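E2A dna-binding protein (PDB 2WB0) binds single-stranded DNA and, by forming multimers, unwinds the template without ATP during the elongation phase of adenoviral strand-displacement replication. Local coordinates at residues A[217-226]-A[236-244]; A[272-281]-A[292-303]. All coordinates share one frame; numbering follows the deposited sequence.

Contact 1 (A[217-226]-A[236-244]). With ZN (zinc ion), chain C.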
# COMPACT_ATOMS: atom_id res chain seq x y z
N LEU A 217 -9.47 -3.88 -1.11
CA LEU A 217 -8.42 -2.94 -1.48
C LEU A 217 -7.09 -3.73 -1.46
O LEU A 217 -6.72 -4.31 -0.44
CB LEU A 217 -8.37 -1.76 -0.47
CG LEU A 217 -7.13 -0.83 -0.55
CD1 LEU A 217 -7.03 -0.09 -1.96
CD2 LEU A 217 -7.09 0.21 0.65
N LEU A 218 -6.36 -3.67 -2.56
CA LEU A 218 -5.03 -4.20 -2.57
C LEU A 218 -4.16 -3.15 -1.91
O LEU A 218 -4.08 -2.01 -2.40
CB LEU A 218 -4.57 -4.28 -4.01
CG LEU A 218 -3.33 -5.01 -4.49
CD1 LEU A 218 -2.61 -4.45 -5.66
CD2 LEU A 218 -2.52 -5.98 -3.60
N MET A 219 -3.52 -3.54 -0.84
CA MET A 219 -2.71 -2.61 -0.01
C MET A 219 -1.41 -3.24 0.39
O MET A 219 -1.33 -4.47 0.60
CB MET A 219 -3.51 -2.20 1.24
CG MET A 219 -3.84 -3.38 2.26
SD MET A 219 -4.85 -2.78 3.64
CE MET A 219 -4.12 -3.78 4.89
N PRO A 220 -0.37 -2.43 0.58
CA PRO A 220 0.87 -3.01 1.09
C PRO A 220 0.84 -3.20 2.61
O PRO A 220 0.28 -2.34 3.32
CB PRO A 220 1.94 -1.97 0.70
CG PRO A 220 1.14 -0.63 0.80
CD PRO A 220 -0.28 -0.96 0.34
N LEU A 221 1.47 -4.30 3.07
CA LEU A 221 1.71 -4.57 4.47
C LEU A 221 3.12 -4.19 4.84
O LEU A 221 3.42 -4.06 6.06
CB LEU A 221 1.49 -6.04 4.80
CG LEU A 221 0.05 -6.51 4.77
CD1 LEU A 221 0.11 -7.90 5.34
CD2 LEU A 221 -0.85 -5.64 5.61
N ARG A 222 3.98 -3.94 3.83
CA ARG A 222 5.38 -3.65 4.13
C ARG A 222 5.91 -2.50 3.34
O ARG A 222 5.68 -2.40 2.13
CB ARG A 222 6.27 -4.87 3.78
CG ARG A 222 5.69 -6.17 4.37
CD ARG A 222 6.66 -7.38 4.24
NE ARG A 222 7.10 -7.75 2.89
CZ ARG A 222 6.86 -8.92 2.31
NH1 ARG A 222 6.01 -9.84 2.85
NH2 ARG A 222 7.40 -9.13 1.09
N CYS A 223 6.61 -1.62 4.02
CA CYS A 223 7.35 -0.57 3.35
C CYS A 223 8.82 -1.06 3.42
O CYS A 223 9.05 -2.24 3.59
CB CYS A 223 7.13 0.79 3.99
SG CYS A 223 7.72 0.86 5.72
N GLU A 224 9.82 -0.20 3.27
CA GLU A 224 11.22 -0.63 3.37
C GLU A 224 11.55 -1.02 4.78
O GLU A 224 12.32 -1.97 5.00
CB GLU A 224 12.13 0.54 2.99
CG GLU A 224 11.90 0.94 1.55
CD GLU A 224 12.83 2.10 1.05
OE1 GLU A 224 13.98 2.25 1.58
OE2 GLU A 224 12.36 2.87 0.13
N CYS A 225 10.93 -0.31 5.75
CA CYS A 225 11.27 -0.52 7.14
C CYS A 225 11.00 -1.93 7.66
O CYS A 225 11.75 -2.40 8.51
CB CYS A 225 10.56 0.51 8.06
SG CYS A 225 10.77 2.25 7.50
N ASN A 226 9.89 -2.56 7.24
CA ASN A 226 9.64 -3.93 7.64
C ASN A 226 9.58 -4.87 6.45
O ASN A 226 8.78 -5.81 6.45
CB ASN A 226 8.32 -4.05 8.46
CG ASN A 226 7.11 -3.46 7.71
OD1 ASN A 226 7.24 -2.79 6.69
ND2 ASN A 226 5.95 -3.67 8.27
N GLY A 236 5.33 2.57 16.92
CA GLY A 236 4.36 3.27 16.04
C GLY A 236 3.61 2.31 15.13
O GLY A 236 3.36 1.12 15.48
N ARG A 237 3.25 2.80 13.96
CA ARG A 237 2.32 2.03 13.10
C ARG A 237 3.12 0.88 12.47
O ARG A 237 4.29 1.06 12.23
CB ARG A 237 1.79 2.98 12.04
CG ARG A 237 0.80 2.32 11.02
CD ARG A 237 0.33 3.37 9.97
NE ARG A 237 -0.38 4.49 10.60
CZ ARG A 237 0.10 5.70 10.95
NH1 ARG A 237 1.38 6.07 10.77
NH2 ARG A 237 -0.74 6.59 11.51
N GLN A 238 2.49 -0.28 12.23
CA GLN A 238 3.16 -1.52 11.79
C GLN A 238 2.82 -1.92 10.37
O GLN A 238 3.16 -3.02 9.90
CB GLN A 238 2.77 -2.63 12.76
CG GLN A 238 3.23 -2.30 14.22
CD GLN A 238 4.70 -2.16 14.33
OE1 GLN A 238 5.43 -3.10 14.03
NE2 GLN A 238 5.17 -0.99 14.74
N LEU A 239 2.15 -1.04 9.63
CA LEU A 239 1.94 -1.23 8.22
C LEU A 239 1.94 0.12 7.56
O LEU A 239 1.73 1.13 8.20
CB LEU A 239 0.54 -1.89 7.89
CG LEU A 239 0.14 -3.10 8.73
CD1 LEU A 239 -1.37 -3.19 9.05
CD2 LEU A 239 0.65 -4.34 7.93
N PRO A 240 2.16 0.16 6.25
CA PRO A 240 2.20 1.45 5.54
C PRO A 240 1.01 2.37 5.84
O PRO A 240 -0.19 1.90 5.81
CB PRO A 240 2.21 1.00 4.05
CG PRO A 240 3.19 -0.20 4.13
CD PRO A 240 2.69 -0.93 5.42
N LYS A 241 1.27 3.66 6.12
CA LYS A 241 0.19 4.56 6.41
C LYS A 241 -0.74 4.70 5.17
O LYS A 241 -0.27 4.67 4.01
CB LYS A 241 0.72 5.97 6.74
CG LYS A 241 -0.33 6.84 7.38
CD LYS A 241 0.33 8.25 7.65
CE LYS A 241 -0.54 9.26 8.53
NZ LYS A 241 -1.78 9.63 7.75
N LEU A 242 -2.02 4.90 5.44
CA LEU A 242 -3.04 5.11 4.38
C LEU A 242 -3.58 6.50 4.53
O LEU A 242 -4.14 6.82 5.57
CB LEU A 242 -4.20 4.08 4.55
CG LEU A 242 -5.11 3.86 3.36
CD1 LEU A 242 -5.88 2.52 3.60
CD2 LEU A 242 -6.11 5.03 3.22
N THR A 243 -3.39 7.34 3.51
CA THR A 243 -3.79 8.74 3.62
C THR A 243 -4.52 9.14 2.33
O THR A 243 -4.01 8.90 1.23
CB THR A 243 -2.52 9.67 3.79
OG1 THR A 243 -1.78 9.19 4.91
CG2 THR A 243 -2.94 11.22 4.08
N PRO A 244 -5.71 9.76 2.43
CA PRO A 244 -6.33 10.23 1.19
C PRO A 244 -5.70 11.58 0.71
O PRO A 244 -5.51 12.48 1.56
CB PRO A 244 -7.80 10.41 1.57
CG PRO A 244 -7.80 10.58 3.13
CD PRO A 244 -6.59 9.85 3.64
ZN ZN C . 9.10 2.78 5.94
O HOH W 1 -1.10 -0.14 4.00
O HOH W 2 6.27 -4.44 11.30
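Leu217 and Leu242 open this contact at its apolar end, reaching toward each other tip to tip, with Leu217 CD2 3.9 Å from Leu242 CD1. The Leu217 branch point lies opposite the backbone N (chi1 168°), which directs CD2 to Leu242. Next along the chain, Pro220 and Pro240 pass alongside one another on opposed courses, and Pro220 CG comes to 3.8 Å from Pro240 CB. No direct backbone hydrogen bond is clear between the two segments here; instead a water bridge links them, water 1 donating to Pro220 O (2.7 Å) and to Pro240 O (2.9 Å). Leu221 lies alongside Leu239, the two side chains pointing the same way, while the carbonyl of Leu221 meets the Pro240 ring, its O 3.3 Å from Pro240 CD. Pro240 CG also packs against Cys223 CB. Cys223 SG binds the zinc ion at 2.4 Å, and Cys225 SG binds the same ion, while Cys225 N makes a weak bond to Cys223 SG. Beyond them the chain turns back on itself: Cys223 N donates to Asn226 OD1 (3.0 Å), in the carbonyl plane of that amide, and Asn226 ND2 sends a weak bond to Leu221 O. The firm bond to OD1, with the weak one from ND2, would favour this rotation of the amide, whose ND2 also gives to water 2, a water that in turn donates to Gln238 OE1. The Pro240 ring thus packs against a loop carrying a Cys-x-Cys pair, half of a four-cysteine site that Cys277 and Cys294 complete, consistent with a structural zinc.

Contact 2 (A[272-281]-A[292-303]). With ZN (zinc ion), chain C.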
# COMPACT_ATOMS: atom_id res chain seq x y z
N LEU A 272 -7.34 10.24 -4.06
CA LEU A 272 -6.71 8.93 -4.12
C LEU A 272 -6.28 8.48 -2.72
O LEU A 272 -5.83 9.28 -1.91
CB LEU A 272 -5.42 9.03 -4.96
CG LEU A 272 -5.56 8.76 -6.46
CD1 LEU A 272 -6.94 8.74 -7.12
CD2 LEU A 272 -4.36 8.98 -7.33
N ILE A 273 -6.37 7.17 -2.48
CA ILE A 273 -5.74 6.58 -1.29
C ILE A 273 -4.24 6.53 -1.65
O ILE A 273 -3.86 6.03 -2.71
CB ILE A 273 -6.23 5.10 -1.11
CG1 ILE A 273 -7.71 5.09 -0.70
CG2 ILE A 273 -5.22 4.29 -0.15
CD1 ILE A 273 -8.38 3.67 -0.62
N VAL A 274 -3.40 6.99 -0.74
CA VAL A 274 -2.00 6.93 -0.96
C VAL A 274 -1.30 6.20 0.21
O VAL A 274 -1.53 6.57 1.37
CB VAL A 274 -1.40 8.35 -1.07
CG1 VAL A 274 0.10 8.28 -1.23
CG2 VAL A 274 -2.04 9.15 -2.25
N PHE A 275 -0.45 5.22 -0.09
CA PHE A 275 0.27 4.44 0.87
C PHE A 275 1.69 5.01 1.00
O PHE A 275 2.36 5.18 -0.02
CB PHE A 275 0.37 2.95 0.41
CG PHE A 275 -0.98 2.29 0.21
CD1 PHE A 275 -1.85 2.06 1.30
CD2 PHE A 275 -1.37 1.92 -1.07
CE1 PHE A 275 -3.11 1.48 1.09
CE2 PHE A 275 -2.63 1.33 -1.29
CZ PHE A 275 -3.48 1.09 -0.20
N GLN A 276 2.15 5.21 2.25
CA GLN A 276 3.49 5.71 2.51
C GLN A 276 4.14 4.80 3.51
O GLN A 276 3.58 3.72 3.84
CB GLN A 276 3.49 7.20 3.02
CG GLN A 276 3.05 8.12 1.89
CD GLN A 276 2.66 9.51 2.32
OE1 GLN A 276 3.48 10.46 2.23
NE2 GLN A 276 1.45 9.66 2.81
N CYS A 277 5.28 5.26 4.03
CA CYS A 277 6.02 4.51 5.08
C CYS A 277 5.08 4.13 6.25
O CYS A 277 4.10 4.83 6.48
CB CYS A 277 7.10 5.41 5.68
SG CYS A 277 8.12 4.59 6.92
N CYS A 278 5.36 3.03 6.97
CA CYS A 278 4.63 2.80 8.25
C CYS A 278 4.58 4.08 9.11
O CYS A 278 3.53 4.40 9.69
CB CYS A 278 5.30 1.72 9.10
SG CYS A 278 5.20 0.08 8.36
N ASN A 279 5.71 4.79 9.18
CA ASN A 279 5.79 5.99 10.04
C ASN A 279 6.50 7.10 9.29
O ASN A 279 7.67 7.40 9.53
CB ASN A 279 6.53 5.67 11.31
CG ASN A 279 5.89 4.53 12.05
OD1 ASN A 279 6.32 3.36 11.93
ND2 ASN A 279 4.85 4.84 12.79
N PRO A 280 5.77 7.75 8.41
CA PRO A 280 6.43 8.78 7.62
C PRO A 280 6.80 9.98 8.50
O PRO A 280 6.12 10.26 9.47
CB PRO A 280 5.41 9.18 6.55
CG PRO A 280 4.21 8.21 6.70
CD PRO A 280 4.34 7.55 8.09
N VAL A 281 7.86 10.67 8.12
CA VAL A 281 8.35 11.87 8.81
C VAL A 281 7.71 13.14 8.23
O VAL A 281 7.72 13.38 7.01
CB VAL A 281 9.89 11.90 8.72
CG1 VAL A 281 10.47 13.31 8.95
CG2 VAL A 281 10.49 10.88 9.69
N PRO A 292 13.06 3.97 12.31
CA PRO A 292 13.26 3.98 10.84
C PRO A 292 12.14 4.75 10.14
O PRO A 292 11.02 4.83 10.67
CB PRO A 292 13.17 2.51 10.49
CG PRO A 292 12.10 1.95 11.53
CD PRO A 292 12.44 2.70 12.79
N ASN A 293 12.43 5.31 8.95
CA ASN A 293 11.39 5.84 8.07
C ASN A 293 11.93 5.73 6.65
O ASN A 293 13.13 5.65 6.47
CB ASN A 293 11.00 7.28 8.37
CG ASN A 293 12.10 8.27 8.04
OD1 ASN A 293 12.94 8.57 8.88
ND2 ASN A 293 12.08 8.79 6.83
N CYS A 294 11.05 5.59 5.66
CA CYS A 294 11.56 5.39 4.33
C CYS A 294 10.73 6.24 3.37
O CYS A 294 9.72 6.79 3.79
CB CYS A 294 11.55 3.94 4.00
SG CYS A 294 9.84 3.28 3.81
N ASP A 295 11.10 6.28 2.09
CA ASP A 295 10.40 7.12 1.12
C ASP A 295 9.33 6.30 0.31
O ASP A 295 8.86 6.75 -0.76
CB ASP A 295 11.44 7.76 0.18
CG ASP A 295 12.29 6.70 -0.62
OD1 ASP A 295 11.92 5.48 -0.70
OD2 ASP A 295 13.35 7.09 -1.23
N PHE A 296 8.92 5.12 0.81
CA PHE A 296 7.89 4.36 0.11
C PHE A 296 6.66 5.24 -0.19
O PHE A 296 6.13 5.92 0.71
CB PHE A 296 7.54 3.17 1.01
CG PHE A 296 6.52 2.18 0.42
CD1 PHE A 296 6.96 1.00 -0.21
CD2 PHE A 296 5.15 2.38 0.59
CE1 PHE A 296 6.00 0.07 -0.76
CE2 PHE A 296 4.14 1.42 0.08
CZ PHE A 296 4.56 0.30 -0.60
N LYS A 297 6.13 5.23 -1.42
CA LYS A 297 4.93 6.07 -1.71
C LYS A 297 4.27 5.58 -2.99
O LYS A 297 4.87 5.58 -4.09
CB LYS A 297 5.22 7.57 -1.84
CG LYS A 297 3.98 8.51 -1.98
CD LYS A 297 4.40 9.91 -2.51
CE LYS A 297 3.42 11.04 -2.07
NZ LYS A 297 3.22 12.22 -3.09
N ILE A 298 3.05 5.09 -2.84
CA ILE A 298 2.31 4.57 -4.00
C ILE A 298 0.83 4.71 -3.77
O ILE A 298 0.34 4.37 -2.69
CB ILE A 298 2.70 3.12 -4.36
CG1 ILE A 298 1.93 2.63 -5.61
CG2 ILE A 298 2.53 2.16 -3.07
CD1 ILE A 298 2.75 1.46 -6.34
N SER A 299 0.10 5.16 -4.80
CA SER A 299 -1.32 5.43 -4.65
C SER A 299 -2.00 4.13 -4.99
O SER A 299 -1.42 3.28 -5.70
CB SER A 299 -1.82 6.58 -5.59
OG SER A 299 -1.60 6.18 -6.99
N ALA A 300 -3.21 3.92 -4.47
CA ALA A 300 -3.91 2.65 -4.73
C ALA A 300 -4.15 2.28 -6.22
O ALA A 300 -3.97 1.14 -6.61
CB ALA A 300 -5.26 2.58 -3.91
N PRO A 301 -4.54 3.22 -7.04
CA PRO A 301 -4.63 2.80 -8.46
C PRO A 301 -3.32 2.44 -9.10
O PRO A 301 -3.34 1.51 -9.93
CB PRO A 301 -5.21 4.02 -9.18
CG PRO A 301 -5.81 4.90 -8.00
CD PRO A 301 -4.89 4.64 -6.85
N ASP A 302 -2.21 3.12 -8.75
CA ASP A 302 -0.89 2.79 -9.32
C ASP A 302 -0.48 1.46 -8.76
O ASP A 302 0.17 0.71 -9.48
CB ASP A 302 0.16 3.89 -9.00
CG ASP A 302 -0.14 5.15 -9.74
OD1 ASP A 302 -0.96 5.05 -10.68
OD2 ASP A 302 0.38 6.22 -9.36
N LEU A 303 -0.86 1.15 -7.52
CA LEU A 303 -0.50 -0.19 -6.96
C LEU A 303 -1.19 -1.34 -7.72
O LEU A 303 -0.58 -2.39 -8.04
CB LEU A 303 -0.88 -0.27 -5.47
CG LEU A 303 -0.09 -1.14 -4.49
CD1 LEU A 303 -0.86 -1.43 -3.18
CD2 LEU A 303 0.94 -2.22 -4.94
ZN ZN C . 9.10 2.78 5.94
O HOH W 3 7.08 7.35 2.89
O HOH W 4 9.48 8.92 5.76
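The Phe275 ring meets Leu303 and Ala300 across the contact, both obliquely: Leu303 CD1 lies 3.8 Å from Phe275 CE2, and Ala300 CA approaches the same carbon. The Leu303 side chain crosses that of Phe275 at about a right angle. On one face the ring carries Ile273 CG2, 3.6 Å above the plane and displaced from the centre, so residues two apart on one strand pack together. Phe296 CE2 packs near Phe275 CB, and Phe275 O, Gln276 O and Cys277 N lie obliquely about the Phe296 ring, whose CG stands opposite its own backbone N (chi1 -176°). In the backbone, Phe275 and Ile298 form an antiparallel hydrogen-bonded pair: Phe275 N reaches Ile298 O at 2.8 Å, and Ile298 N returns to Phe275 O. Strand 297-299 is an outer strand of a three-stranded antiparallel sheet and runs straight into a helix, with Ser299 at the N-cap and Ala300 N bonded to Ile273 O (2.8 Å). At the far end Cys277 SG and Cys294 SG each bind the zinc ion at 2.3 Å. Cys277 SG also accepts a bond from Asn279 N and a weak one from Cys294 N. Water 3 joins the two segments nearby, accepting from Cys277 N and donating to Cys294 O and Phe296 O.

In the fold
Contact 1 comes first along the chain and is complete before the segments of contact 2 begin, yet their centres lie only 7 Å apart near the middle of the molecule. A three-stranded antiparallel sheet joins them: strand 242-246 of contact 1 borders the central strand 271-276, which pairs on its other side with 297-299. Strand 216-220, paired elsewhere with 95-99, packs against Phe275. Each contact supplies two of the four cysteines around one zinc ion, so the metal ties together pieces of chain some seventy residues apart. Sheet and zinc thus knit all four segments, in this zinc-binding part of the protein, into a largely buried unit.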